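PDB 6ENR: epsin-2 from Saccharomyces cerevisiae, which binds membranes enriched in phosphatidylinositol 4,5-bisphosphate or 3,5-bisphosphate, here through its ENTH domain, and is required for endocytosis and actin localization. Local coordinates for residues Asp41-Ser46 with Leu80-Arg85. Numbering follows the deposited sequence.
Sequences DLAQRS and LDYLVR
Leu-83 and Ala-43 meet where helix 70-86 of the ENTH domain passes helix 36-45, and the pair illustrates how a small residue lets a branched one reach a neighbouring backbone. One branch of Leu-83 does the touching: Leu-83 CD2 lies 3.6 Å from Ala-43 CA and 3.9 Å from Leu-42 C, so the methyl rests on main chain as much as on side chains. Leu-42 CB and Ser-46 CB lie at similar, looser distances from the same methyl. In Leu-83, chi1 of -69° carries CG toward helix 36-45; CD1 continues the extended chain (chi2 178°), leaving CD2 set against Ala-43 and Leu-42. The methyl of Ala-43 is shared, since it also meets the ring of Tyr-82 at the edge and in its plane, with CB 3.7 Å from CE2. With CG anti to the backbone N, the ring of Tyr-82 swings out toward helix 36-45, where its hydroxyl hydrogen-bonds to Asp-40, about one turn before Ala-43.

Further out, the hydroxyl of Ser-46 accepts a hydrogen bond from Ser-88 N, just beyond helix 70-86. Cys-91 of helix 89-97 touches both Leu-83 and Ser-46. On helix 36-45, Arg-45 grips Asp-41 side-on, with NE 3.0 Å from OD1 in a nearly straight bond and NH2 serving OD2. The axes of the two short helical segments come within 9.4 Å, crossing at -48°. Between the segments there is van der Waals contact and no polar pair, which suggests that steric fit, more than directional bonding, sets how these two helices lie here, while polar links to Asp-40 and Ser-88 lie at the margins.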
# COMPACT_ATOMS: atom_id res chain seq x y z
N ASP A 41 -5.25 -0.23 -12.42
CA ASP A 41 -4.31 0.32 -13.37
C ASP A 41 -2.88 0.22 -12.78
O ASP A 41 -1.96 -0.24 -13.43
CB ASP A 41 -4.75 1.75 -13.63
CG ASP A 41 -4.12 2.38 -14.85
OD1 ASP A 41 -3.40 1.74 -15.67
OD2 ASP A 41 -4.40 3.57 -15.01
N LEU A 42 -2.72 0.60 -11.53
CA LEU A 42 -1.46 0.38 -10.79
C LEU A 42 -0.99 -1.02 -10.89
O LEU A 42 0.18 -1.27 -11.25
CB LEU A 42 -1.51 0.83 -9.36
CG LEU A 42 -1.65 2.37 -9.26
CD1 LEU A 42 -2.17 2.70 -7.89
CD2 LEU A 42 -0.32 3.11 -9.43
N ALA A 43 -1.89 -1.95 -10.64
CA ALA A 43 -1.53 -3.32 -10.69
C ALA A 43 -1.06 -3.71 -12.03
O ALA A 43 0.03 -4.32 -12.15
CB ALA A 43 -2.69 -4.22 -10.23
N GLN A 44 -1.77 -3.28 -13.09
CA GLN A 44 -1.29 -3.58 -14.42
C GLN A 44 0.08 -3.01 -14.76
O GLN A 44 0.96 -3.65 -15.39
CB GLN A 44 -2.26 -3.12 -15.45
CG GLN A 44 -3.56 -3.92 -15.48
CD GLN A 44 -3.51 -5.41 -15.09
OE1 GLN A 44 -2.80 -6.26 -15.71
NE2 GLN A 44 -4.33 -5.75 -14.08
N ARG A 45 0.27 -1.80 -14.33
CA ARG A 45 1.53 -1.09 -14.59
C ARG A 45 2.71 -1.65 -13.84
O ARG A 45 3.88 -1.52 -14.27
CB ARG A 45 1.34 0.37 -14.30
CG ARG A 45 0.34 1.04 -15.22
CD ARG A 45 0.37 2.51 -15.00
NE ARG A 45 -0.81 3.23 -15.44
CZ ARG A 45 -0.81 4.53 -15.85
NH1 ARG A 45 0.30 5.26 -15.88
NH2 ARG A 45 -1.97 5.09 -16.19
N SER A 46 2.42 -2.30 -12.69
CA SER A 46 3.45 -2.88 -11.86
C SER A 46 4.25 -3.97 -12.57
O SER A 46 5.36 -4.27 -12.15
CB SER A 46 2.83 -3.42 -10.56
OG SER A 46 2.08 -4.60 -10.79
N LEU A 80 -0.78 -1.11 -1.38
CA LEU A 80 0.13 -2.21 -1.26
C LEU A 80 -0.64 -3.56 -1.14
O LEU A 80 -0.30 -4.56 -1.78
CB LEU A 80 1.03 -1.91 -0.08
CG LEU A 80 2.39 -2.51 0.03
CD1 LEU A 80 3.19 -2.37 -1.25
CD2 LEU A 80 3.08 -1.92 1.26
N ASP A 81 -1.69 -3.52 -0.34
CA ASP A 81 -2.54 -4.64 -0.11
C ASP A 81 -3.08 -5.16 -1.45
O ASP A 81 -3.13 -6.37 -1.66
CB ASP A 81 -3.73 -4.24 0.81
CG ASP A 81 -4.32 -5.41 1.59
OD1 ASP A 81 -3.57 -6.31 1.97
OD2 ASP A 81 -5.53 -5.41 1.89
N TYR A 82 -3.47 -4.25 -2.36
CA TYR A 82 -3.98 -4.62 -3.68
C TYR A 82 -2.85 -5.18 -4.55
O TYR A 82 -2.99 -6.23 -5.14
CB TYR A 82 -4.66 -3.42 -4.37
CG TYR A 82 -5.45 -3.80 -5.57
CD1 TYR A 82 -6.81 -4.14 -5.45
CD2 TYR A 82 -4.90 -3.80 -6.83
CE1 TYR A 82 -7.58 -4.49 -6.58
CE2 TYR A 82 -5.62 -4.19 -7.93
CZ TYR A 82 -6.99 -4.54 -7.77
OH TYR A 82 -7.67 -4.92 -8.84
N LEU A 83 -1.70 -4.51 -4.57
CA LEU A 83 -0.60 -4.97 -5.40
C LEU A 83 -0.09 -6.36 -5.04
O LEU A 83 0.34 -7.15 -5.90
CB LEU A 83 0.53 -3.94 -5.36
CG LEU A 83 0.29 -2.61 -6.03
CD1 LEU A 83 1.50 -1.74 -5.82
CD2 LEU A 83 -0.11 -2.70 -7.49
N VAL A 84 0.00 -6.66 -3.76
CA VAL A 84 0.51 -7.98 -3.40
C VAL A 84 -0.35 -9.14 -3.88
O VAL A 84 0.15 -10.25 -4.10
CB VAL A 84 0.80 -8.12 -1.90
CG1 VAL A 84 1.85 -7.12 -1.45
CG2 VAL A 84 -0.43 -8.16 -1.09
N ARG A 85 -1.63 -8.87 -4.12
CA ARG A 85 -2.53 -9.88 -4.76
C ARG A 85 -2.66 -9.80 -6.24
O ARG A 85 -2.58 -10.84 -6.93
CB ARG A 85 -3.92 -9.70 -4.18
CG ARG A 85 -3.98 -9.70 -2.72
CD ARG A 85 -5.33 -9.14 -2.26
NE ARG A 85 -5.68 -9.63 -0.93
CZ ARG A 85 -5.17 -9.20 0.21
NH1 ARG A 85 -4.29 -8.22 0.23
NH2 ARG A 85 -5.56 -9.76 1.36